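Long-range contacts in gamma-D-glutamyl-L-lysine dipeptidyl-peptidase (Bacillus cereus ATCC 10987, PDB 3H41), which probably cleaves gamma-D-glutamyl-L-lysine bonds in murein peptides, releasing the dipeptide L-Ala-D-Glu during peptidoglycan breakdown: residues Phe10-Ala15 and Leu162-Lys167; Gln63-Gln68 and Ser143-Leu148; Val122-Ala127 and Lys172-Phe177. All blocks are in the same frame, centred on the assembly; numbering follows the deposited sequence. Where two conformers were deposited one is given.

Contact 1 (Phe10-Ala15 and Leu162-Lys167); sequences FIDVSA and LPNGQK. With PG4 (tetraethylene glycol), chain G; PO4 (phosphate ion), chain D.
Pro163 presses the CB-CG edge of its ring against the carbonyl O of Ile11 and the CB of Phe10, and this is the close-packed half of the contact. Its CG lies 3.3 Å from Ile11 O, while its CB meets Phe10 CB at 4.1 Å. The phenyl ring of Phe10 leads away from the proline and makes an edge-to-face contact with Phe111. Pro163 occupies the second position of a type I turn, Leu162 to Gly165, between strands 157-161 and 167-171, and its ring also touches Leu66, Leu148 and Thr106. Toward Asp12 and Asn164 the packing gives way to a polar side filled by small molecules. With CG anti to the backbone N (chi1 -166°), the Asp12 carboxylate is brought close to the turn, and OD1 comes within 3.6 Å of Asn164 CB. A tetraethylene glycol, probably from the crystallisation liquor, inserts its terminal hydroxyl here: PG4 O1 donates to Asp12 OD1 at 2.5 Å and accepts from Asn164 N at 3.2 Å. Beside it a water donates a hydrogen bond to Asp12 OD2 and accepts one from Asn164 ND2, a second bridge between the segments. The Asn164 amide is also held within its own segment. Its OD1 accepts from Gln166 N at 2.9 Å, forming an Asx turn with the donor well above the carbonyl plane, and its ND2 reaches Gln166 OE1 at 2.9 Å, which fixes the amide's rotation. Gln166 NE2 in turn binds a phosphate ion. Asp12 OD2 has a further partner in Asn35 ND2. Chemically, then, the direct contact is van der Waals in kind, partly carbon against oxygen, whereas the polar coupling between Asp12, just past strand 8-11, and the turn runs through a water and an adventitious glycol.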
loop_
_atom_site.group_PDB
_atom_site.type_symbol
_atom_site.label_atom_id
_atom_site.label_comp_id
_atom_site.label_asym_id
_atom_site.label_seq_id
_atom_site.Cartn_x
_atom_site.Cartn_y
_atom_site.Cartn_z
ATOM N N PHE A 10 -14.565 0.986 -7.954
ATOM C CA PHE A 10 -13.679 0.111 -7.181
ATOM C C PHE A 10 -12.512 -0.393 -8.022
ATOM O O PHE A 10 -12.680 -0.752 -9.172
ATOM C CB PHE A 10 -14.500 -1.062 -6.637
ATOM C CG PHE A 10 -15.564 -0.613 -5.655
ATOM C CD1 PHE A 10 -15.264 -0.424 -4.313
ATOM C CD2 PHE A 10 -16.809 -0.276 -6.103
ATOM C CE1 PHE A 10 -16.222 0.035 -3.410
ATOM C CE2 PHE A 10 -17.775 0.185 -5.213
ATOM C CZ PHE A 10 -17.478 0.343 -3.873
ATOM N N ILE A 11 -11.342 -0.497 -7.409
ATOM C CA ILE A 11 -10.180 -1.092 -8.075
ATOM C C ILE A 11 -10.430 -2.554 -8.441
ATOM O O ILE A 11 -10.827 -3.339 -7.587
ATOM C CB ILE A 11 -8.932 -0.987 -7.166
ATOM C CG1 ILE A 11 -8.703 0.461 -6.753
ATOM C CG2 ILE A 11 -7.696 -1.595 -7.848
ATOM C CD1 ILE A 11 -8.482 1.454 -7.867
ATOM N N ASP A 12 -10.162 -2.902 -9.704
ATOM C CA ASP A 12 -10.512 -4.202 -10.273
ATOM C C ASP A 12 -9.264 -5.011 -10.608
ATOM O O ASP A 12 -9.365 -6.035 -11.259
ATOM C CB ASP A 12 -11.433 -4.035 -11.501
ATOM C CG ASP A 12 -12.101 -5.358 -11.935
ATOM O OD1 ASP A 12 -12.562 -6.102 -11.062
ATOM O OD2 ASP A 12 -12.139 -5.674 -13.152
ATOM N N VAL A 13 -8.091 -4.565 -10.120
ATOM C CA VAL A 13 -6.848 -5.284 -10.357
ATOM C C VAL A 13 -6.177 -5.464 -9.013
ATOM O O VAL A 13 -6.546 -4.810 -8.003
ATOM C CB VAL A 13 -5.905 -4.543 -11.409
ATOM C CG1 VAL A 13 -6.488 -4.683 -12.812
ATOM C CG2 VAL A 13 -5.674 -3.073 -11.038
ATOM N N SER A 14 -5.196 -6.354 -8.958
ATOM C CA SER A 14 -4.546 -6.626 -7.657
ATOM C C SER A 14 -4.004 -5.328 -7.055
ATOM O O SER A 14 -4.251 -5.018 -5.884
ATOM C CB SER A 14 -3.465 -7.677 -7.779
ATOM O OG SER A 14 -2.507 -7.270 -8.749
ATOM N N ALA A 15 -3.309 -4.552 -7.867
ATOM C CA ALA A 15 -2.974 -3.194 -7.497
ATOM C C ALA A 15 -2.910 -2.275 -8.729
ATOM O O ALA A 15 -2.337 -2.641 -9.785
ATOM C CB ALA A 15 -1.697 -3.139 -6.649
ATOM N N LEU A 162 -15.387 -10.664 -4.984
ATOM C CA LEU A 162 -14.522 -9.771 -5.771
ATOM C C LEU A 162 -15.280 -8.505 -6.233
ATOM O O LEU A 162 -16.502 -8.505 -6.359
ATOM C CB LEU A 162 -13.983 -10.499 -7.000
ATOM C CG LEU A 162 -13.168 -11.725 -6.642
ATOM C CD1 LEU A 162 -12.674 -12.380 -7.914
ATOM C CD2 LEU A 162 -12.028 -11.337 -5.699
ATOM N N PRO A 163 -14.547 -7.418 -6.503
ATOM C CA PRO A 163 -15.213 -6.163 -6.885
ATOM C C PRO A 163 -16.030 -6.264 -8.184
ATOM O O PRO A 163 -16.921 -5.449 -8.414
ATOM C CB PRO A 163 -14.047 -5.159 -7.042
ATOM C CG PRO A 163 -12.826 -5.842 -6.702
ATOM C CD PRO A 163 -13.116 -7.231 -6.213
ATOM N N ASN A 164 -15.718 -7.235 -9.034
ATOM C CA ASN A 164 -16.503 -7.435 -10.230
ATOM C C ASN A 164 -17.751 -8.299 -10.001
ATOM O O ASN A 164 -18.469 -8.597 -10.957
ATOM C CB ASN A 164 -15.655 -7.994 -11.359
ATOM C CG ASN A 164 -15.236 -9.433 -11.135
ATOM O OD1 ASN A 164 -15.457 -10.000 -10.064
ATOM N ND2 ASN A 164 -14.642 -10.032 -12.154
ATOM N N GLY A 165 -18.014 -8.676 -8.757
ATOM C CA GLY A 165 -19.160 -9.568 -8.437
ATOM C C GLY A 165 -18.905 -11.064 -8.517
ATOM O O GLY A 165 -19.795 -11.854 -8.161
ATOM N N GLN A 166 -17.716 -11.495 -8.969
ATOM C CA GLN A 166 -17.371 -12.920 -8.913
ATOM C C GLN A 166 -17.034 -13.328 -7.487
ATOM O O GLN A 166 -16.772 -12.494 -6.609
ATOM C CB GLN A 166 -16.196 -13.251 -9.850
ATOM C CG GLN A 166 -16.520 -13.119 -11.323
ATOM C CD GLN A 166 -15.356 -13.523 -12.203
ATOM O OE1 GLN A 166 -14.278 -12.878 -12.165
ATOM N NE2 GLN A 166 -15.546 -14.598 -12.996
ATOM N N LYS A 167 -17.083 -14.631 -7.258
ATOM C CA LYS A 167 -16.747 -15.241 -5.981
ATOM C C LYS A 167 -15.421 -15.996 -6.124
ATOM O O LYS A 167 -15.099 -16.513 -7.217
ATOM C CB LYS A 167 -17.863 -16.190 -5.563
ATOM C CG LYS A 167 -19.228 -15.493 -5.380
ATOM C CD LYS A 167 -20.270 -16.474 -4.849
ATOM C CE LYS A 167 -21.623 -15.799 -4.540
ATOM N NZ LYS A 167 -22.142 -15.045 -5.695
HETATM O O1 PG4 G . -12.740 -8.214 -9.663
HETATM C C1 PG4 G . -11.579 -9.065 -9.707
HETATM C C2 PG4 G . -10.982 -9.126 -11.104
HETATM O O2 PG4 G . -10.137 -10.275 -11.260
HETATM C C3 PG4 G . -10.518 -11.127 -12.350
HETATM C C4 PG4 G . -9.359 -12.021 -12.761
HETATM O O3 PG4 G . -8.162 -11.250 -12.734
HETATM P P PO4 D . -14.251 -15.860 -15.931
HETATM O O1 PO4 D . -15.760 -15.875 -15.957
HETATM O O2 PO4 D . -13.740 -16.953 -16.889
HETATM O O3 PO4 D . -13.814 -14.502 -16.438
HETATM O O4 PO4 D . -13.742 -16.106 -14.547
HETATM O O HOH W 1 -13.485 -7.705 -14.063
#

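Contact 2 (Gln63-Gln68 and Ser143-Leu148); sequences QALLGQ and SYNTRL
Ser143 meets Leu65 through its CB, which lies 3.9 Å from Leu65 CD2 at the start of a type II turn running from Ser143 to Thr146. The serine hydroxyl donates to Tyr144 O at 2.6 Å and also receives Gly211 N. At Tyr144 the backbone does the touching: its carbonyl O sits 3.4 Å from Leu65 CD1, while the side chain starts away from Leu65, its ring making an edge-to-face contact with Phe199 and its OH bonding to Ser226 OG. Asn145 takes the third turn position with a positive phi (84°), and its CB borders the same Leu65 CD1. Leu65 thus sets CD2 by Ser143 and CD1 against the backbone of residues 144-146. Thr146 closes the turn twice over onto Ser143 O, once from its backbone N and once from OG1, the latter 2.6 Å away in the carbonyl plane on a lone pair. Its CG2 faces Leu66 O at 3.8 Å. Arg147 reaches back over the turn: NE and NH2 both grip Asn145 OD1, which lies in the guanidinium plane, and reach it from the same face of the amide, while NH1 holds Gln181. The backbone N of Arg147 donates to a water 2.9 Å away, which links it to Leu66 O. Leu148 finishes the segment with CD1 4.0 Å from Leu66 CD2, the two side chains crossing at about a right angle. Leu66 and Gly67 are the central pair of a second type II turn, Leu65 to Gln68, in which Gly67 has the positive phi (83°) that favours glycine. Two type II turns packed against each other through leucines in this way form part of the junction between consecutive SH3-like domains, with the 143-146 turn also touching the NlpC/P60 region through Gly211 and Ser226.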
loop_
_atom_site.group_PDB
_atom_site.type_symbol
_atom_site.label_atom_id
_atom_site.label_comp_id
_atom_site.label_asym_id
_atom_site.label_seq_id
_atom_site.Cartn_x
_atom_site.Cartn_y
_atom_site.Cartn_z
ATOM N N GLN A 63 -0.466 3.756 -5.154
ATOM C CA GLN A 63 -1.119 2.583 -5.692
ATOM C C GLN A 63 -2.306 2.263 -4.823
ATOM O O GLN A 63 -2.277 2.558 -3.620
ATOM C CB GLN A 63 -0.168 1.389 -5.715
ATOM C CG GLN A 63 0.987 1.480 -6.764
ATOM C CD GLN A 63 1.878 0.261 -6.702
ATOM O OE1 GLN A 63 2.172 -0.250 -5.602
ATOM N NE2 GLN A 63 2.279 -0.255 -7.871
ATOM N N ALA A 64 -3.349 1.679 -5.426
ATOM C CA ALA A 64 -4.572 1.306 -4.705
ATOM C C ALA A 64 -4.825 -0.162 -4.935
ATOM O O ALA A 64 -4.630 -0.658 -6.059
ATOM C CB ALA A 64 -5.758 2.143 -5.183
ATOM N N LEU A 65 -5.247 -0.864 -3.887
ATOM C CA LEU A 65 -5.442 -2.317 -3.990
ATOM C C LEU A 65 -6.834 -2.750 -4.481
ATOM O O LEU A 65 -7.822 -2.040 -4.286
ATOM C CB LEU A 65 -5.189 -2.991 -2.643
ATOM C CG LEU A 65 -3.833 -2.740 -1.950
ATOM C CD1 LEU A 65 -3.702 -3.543 -0.625
ATOM C CD2 LEU A 65 -2.677 -3.023 -2.918
ATOM N N LEU A 66 -6.894 -3.959 -5.051
ATOM C CA LEU A 66 -8.136 -4.635 -5.390
ATOM C C LEU A 66 -9.209 -4.353 -4.343
ATOM O O LEU A 66 -8.982 -4.526 -3.132
ATOM C CB LEU A 66 -7.906 -6.137 -5.494
ATOM C CG LEU A 66 -9.144 -6.939 -5.893
ATOM C CD1 LEU A 66 -9.386 -6.792 -7.364
ATOM C CD2 LEU A 66 -8.938 -8.436 -5.462
ATOM N N GLY A 67 -10.366 -3.900 -4.811
ATOM C CA GLY A 67 -11.486 -3.595 -3.931
ATOM C C GLY A 67 -11.518 -2.244 -3.249
ATOM O O GLY A 67 -12.549 -1.879 -2.667
ATOM N N GLN A 68 -10.408 -1.495 -3.278
ATOM C CA GLN A 68 -10.377 -0.173 -2.673
ATOM C C GLN A 68 -11.327 0.745 -3.451
ATOM O O GLN A 68 -11.455 0.619 -4.688
ATOM C CB GLN A 68 -8.942 0.379 -2.661
ATOM C CG GLN A 68 -8.700 1.538 -1.711
ATOM C CD GLN A 68 -7.225 1.676 -1.252
ATOM O OE1 GLN A 68 -6.300 0.965 -1.734
ATOM N NE2 GLN A 68 -7.010 2.580 -0.295
ATOM N N SER A 143 -2.320 -8.677 -2.989
ATOM C CA SER A 143 -1.424 -8.134 -1.982
ATOM C C SER A 143 -1.909 -8.238 -0.532
ATOM O O SER A 143 -3.080 -8.109 -0.249
ATOM C CB SER A 143 -1.234 -6.636 -2.284
ATOM O OG SER A 143 -0.521 -5.966 -1.251
ATOM N N TYR A 144 -0.964 -8.417 0.382
ATOM C CA TYR A 144 -1.113 -8.040 1.773
ATOM C C TYR A 144 -1.969 -6.780 1.828
ATOM O O TYR A 144 -1.794 -5.834 1.050
ATOM C CB TYR A 144 0.273 -7.735 2.388
ATOM C CG TYR A 144 0.176 -7.424 3.851
ATOM C CD1 TYR A 144 -0.031 -8.440 4.771
ATOM C CD2 TYR A 144 0.206 -6.110 4.320
ATOM C CE1 TYR A 144 -0.152 -8.163 6.130
ATOM C CE2 TYR A 144 0.065 -5.819 5.693
ATOM C CZ TYR A 144 -0.126 -6.872 6.591
ATOM O OH TYR A 144 -0.301 -6.680 7.965
ATOM N N ASN A 145 -2.924 -6.795 2.740
ATOM C CA ASN A 145 -3.755 -5.620 3.068
ATOM C C ASN A 145 -4.949 -5.427 2.138
ATOM O O ASN A 145 -5.676 -4.451 2.280
ATOM C CB ASN A 145 -2.939 -4.320 3.121
ATOM C CG ASN A 145 -3.684 -3.196 3.833
ATOM O OD1 ASN A 145 -4.330 -3.411 4.878
ATOM N ND2 ASN A 145 -3.630 -1.989 3.245
ATOM N N THR A 146 -5.132 -6.338 1.190
ATOM C CA THR A 146 -6.362 -6.430 0.374
ATOM C C THR A 146 -7.510 -6.853 1.302
ATOM O O THR A 146 -7.314 -7.740 2.145
ATOM C CB THR A 146 -6.173 -7.445 -0.761
ATOM O OG1 THR A 146 -5.063 -7.030 -1.629
ATOM C CG2 THR A 146 -7.485 -7.642 -1.580
ATOM N N ARG A 147 -8.664 -6.191 1.190
ATOM C CA ARG A 147 -9.842 -6.519 1.969
ATOM C C ARG A 147 -10.981 -6.853 1.031
ATOM O O ARG A 147 -11.307 -6.059 0.169
ATOM C CB ARG A 147 -10.281 -5.375 2.872
ATOM C CG ARG A 147 -9.241 -4.895 3.859
ATOM C CD ARG A 147 -8.572 -3.585 3.374
ATOM N NE ARG A 147 -7.548 -3.160 4.326
ATOM C CZ ARG A 147 -7.802 -2.602 5.515
ATOM N NH1 ARG A 147 -9.041 -2.329 5.899
ATOM N NH2 ARG A 147 -6.808 -2.296 6.317
ATOM N N LEU A 148 -11.579 -8.031 1.204
ATOM C CA LEU A 148 -12.741 -8.422 0.427
ATOM C C LEU A 148 -13.842 -8.965 1.342
ATOM O O LEU A 148 -13.556 -9.663 2.329
ATOM C CB LEU A 148 -12.358 -9.452 -0.628
ATOM C CG LEU A 148 -11.335 -8.989 -1.675
ATOM C CD1 LEU A 148 -10.719 -10.202 -2.365
ATOM C CD2 LEU A 148 -11.922 -8.027 -2.707
HETATM O O HOH W 2 -8.928 -3.890 -0.505
HETATM O O HOH W 3 -11.238 -2.723 0.250
#

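Contact 3 (Val122-Ala127 and Lys172-Phe177); sequences VTKPTA and KNDGTF
Ala127 lays its methyl over the carboxylate end of Asp174, with CB 3.5 Å from Asp174 CG and 3.6 Å from Asp174 CB. The setting is an SH3-type beta fold, in which a short 3-10 turn (172-174) leads into the last strand, 175-178, at the edge of the antiparallel sheet beside strand 119-122. Val122 and Gly175 form a non-hydrogen-bonded antiparallel pair, their CA atoms only 4.3 Å apart, and Val122 CA makes a CA-H...O contact with Asp174 O. That carbonyl also accepts a nearly straight bond from Thr123 N (3.0 Å, 171° at the hydrogen), although the donor stands above its plane. Thr123 OG1 rests 3.3 Å from Gly175 CA. Lys124 crosses the Asp174 side chain at about a right angle, its CG touching OD1. Bends at chi2 (-78°) and chi4 carry the ammonium to the 3-10 turn, where NZ bonds to Asn173 O at 2.7 Å, nearly along the C=O axis. The charges of Lys124 and Asp174 do not meet directly. Instead, Asp174 OD1 accepts a hydrogen bond from a water, 2.8 Å away, that also donates to Thr126 O.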
loop_
_atom_site.group_PDB
_atom_site.type_symbol
_atom_site.label_atom_id
_atom_site.label_comp_id
_atom_site.label_asym_id
_atom_site.label_seq_id
_atom_site.Cartn_x
_atom_site.Cartn_y
_atom_site.Cartn_z
ATOM N N VAL A 122 -5.983 -9.892 3.669
ATOM C CA VAL A 122 -4.940 -10.780 3.244
ATOM C C VAL A 122 -3.699 -10.456 4.114
ATOM O O VAL A 122 -3.294 -9.302 4.185
ATOM C CB VAL A 122 -4.635 -10.563 1.762
ATOM C CG1 VAL A 122 -3.422 -11.372 1.334
ATOM C CG2 VAL A 122 -5.826 -10.923 0.933
ATOM N N THR A 123 -3.116 -11.464 4.754
ATOM C CA THR A 123 -2.126 -11.247 5.808
ATOM C C THR A 123 -0.733 -11.837 5.499
ATOM O O THR A 123 0.141 -11.820 6.343
ATOM C CB THR A 123 -2.639 -11.775 7.173
ATOM O OG1 THR A 123 -3.129 -13.115 7.015
ATOM C CG2 THR A 123 -3.764 -10.867 7.688
ATOM N N LYS A 124 -0.558 -12.406 4.321
ATOM C CA LYS A 124 0.762 -12.727 3.793
ATOM C C LYS A 124 1.176 -11.683 2.735
ATOM O O LYS A 124 0.334 -11.013 2.166
ATOM C CB LYS A 124 0.747 -14.110 3.149
ATOM C CG LYS A 124 0.471 -15.230 4.147
ATOM C CD LYS A 124 1.723 -15.547 4.942
ATOM C CE LYS A 124 1.562 -16.857 5.737
ATOM N NZ LYS A 124 0.503 -16.716 6.787
ATOM N N PRO A 125 2.475 -11.591 2.432
ATOM C CA PRO A 125 2.937 -10.534 1.499
ATOM C C PRO A 125 2.165 -10.473 0.180
ATOM O O PRO A 125 1.736 -9.406 -0.270
ATOM C CB PRO A 125 4.402 -10.915 1.263
ATOM C CG PRO A 125 4.802 -11.595 2.566
ATOM C CD PRO A 125 3.597 -12.416 2.940
ATOM N N THR A 126 2.003 -11.631 -0.444
ATOM C CA THR A 126 0.958 -11.807 -1.434
ATOM C C THR A 126 0.325 -13.189 -1.200
ATOM O O THR A 126 0.865 -14.025 -0.461
ATOM C CB THR A 126 1.457 -11.730 -2.885
ATOM O OG1 THR A 126 2.323 -12.835 -3.192
ATOM C CG2 THR A 126 2.151 -10.377 -3.197
ATOM N N ALA A 127 -0.814 -13.415 -1.827
ATOM C CA ALA A 127 -1.476 -14.730 -1.752
ATOM C C ALA A 127 -2.246 -14.947 -3.019
ATOM O O ALA A 127 -2.589 -13.969 -3.682
ATOM C CB ALA A 127 -2.456 -14.760 -0.552
ATOM N N LYS A 172 -7.088 -20.409 4.404
ATOM C CA LYS A 172 -7.185 -19.726 5.685
ATOM C C LYS A 172 -5.874 -19.152 6.223
ATOM O O LYS A 172 -5.885 -18.169 6.962
ATOM C CB LYS A 172 -7.729 -20.693 6.720
ATOM C CG LYS A 172 -9.199 -20.731 6.770
ATOM C CD LYS A 172 -9.614 -21.768 7.817
ATOM C CE LYS A 172 -10.863 -21.364 8.489
ATOM N NZ LYS A 172 -11.519 -22.536 9.127
ATOM N N ASN A 173 -4.759 -19.807 5.927
ATOM C CA ASN A 173 -3.474 -19.339 6.406
ATOM C C ASN A 173 -3.032 -18.041 5.687
ATOM O O ASN A 173 -2.067 -17.392 6.121
ATOM C CB ASN A 173 -2.401 -20.396 6.194
ATOM C CG ASN A 173 -2.485 -21.542 7.196
ATOM O OD1 ASN A 173 -2.852 -21.355 8.360
ATOM N ND2 ASN A 173 -2.116 -22.741 6.744
ATOM N N ASP A 174 -3.685 -17.699 4.574
ATOM C CA ASP A 174 -3.335 -16.486 3.821
ATOM C C ASP A 174 -4.092 -15.252 4.251
ATOM O O ASP A 174 -3.843 -14.171 3.720
ATOM C CB ASP A 174 -3.554 -16.668 2.318
ATOM C CG ASP A 174 -2.478 -17.503 1.653
ATOM O OD1 ASP A 174 -1.311 -17.435 2.097
ATOM O OD2 ASP A 174 -2.796 -18.206 0.662
ATOM N N GLY A 175 -5.024 -15.384 5.187
ATOM C CA GLY A 175 -5.857 -14.247 5.569
ATOM C C GLY A 175 -6.408 -14.357 6.971
ATOM O O GLY A 175 -6.232 -15.382 7.653
ATOM N N THR A 176 -7.080 -13.289 7.387
ATOM C CA THR A 176 -7.709 -13.152 8.697
ATOM C C THR A 176 -9.039 -12.457 8.476
ATOM O O THR A 176 -9.077 -11.547 7.655
ATOM C CB THR A 176 -6.836 -12.201 9.560
ATOM O OG1 THR A 176 -5.524 -12.770 9.734
ATOM C CG2 THR A 176 -7.476 -11.900 10.908
ATOM N N PHE A 177 -10.092 -12.778 9.220
ATOM C CA PHE A 177 -11.273 -11.937 9.053
ATOM C C PHE A 177 -11.514 -10.985 10.202
ATOM O O PHE A 177 -11.072 -11.217 11.326
ATOM C CB PHE A 177 -12.535 -12.693 8.599
ATOM C CG PHE A 177 -13.298 -13.343 9.693
ATOM C CD1 PHE A 177 -14.285 -12.649 10.363
ATOM C CD2 PHE A 177 -13.058 -14.676 10.011
ATOM C CE1 PHE A 177 -15.012 -13.250 11.360
ATOM C CE2 PHE A 177 -13.779 -15.300 11.006
ATOM C CZ PHE A 177 -14.766 -14.590 11.685
HETATM O O HOH W 4 0.805 -16.677 0.481
#

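Along the chain the six segments run 10-15, 63-68, 122-127, 143-148, 162-167 and 172-177: contact 2 is nested inside the loop closed by contact 1, and contact 3 crosses both. Contacts 1 and 2 are neighbours, their centres about 9 Å apart, joined by backbone bonds of Ile11 to Gly67 and Gln68. Contact 3 lies about 12 Å from contact 2 and 17 Å from contact 1, centre to centre, and shares with contact 2 the sheet containing strands 119-122 and 147-153. Contacts 1 and 2 therefore tie the N-terminal region to the YkfC SH3b2 domain, whereas contact 3 closes that domain upon itself. The first SH3-like domain contributes Glu61 and Tyr96 to the substrate site.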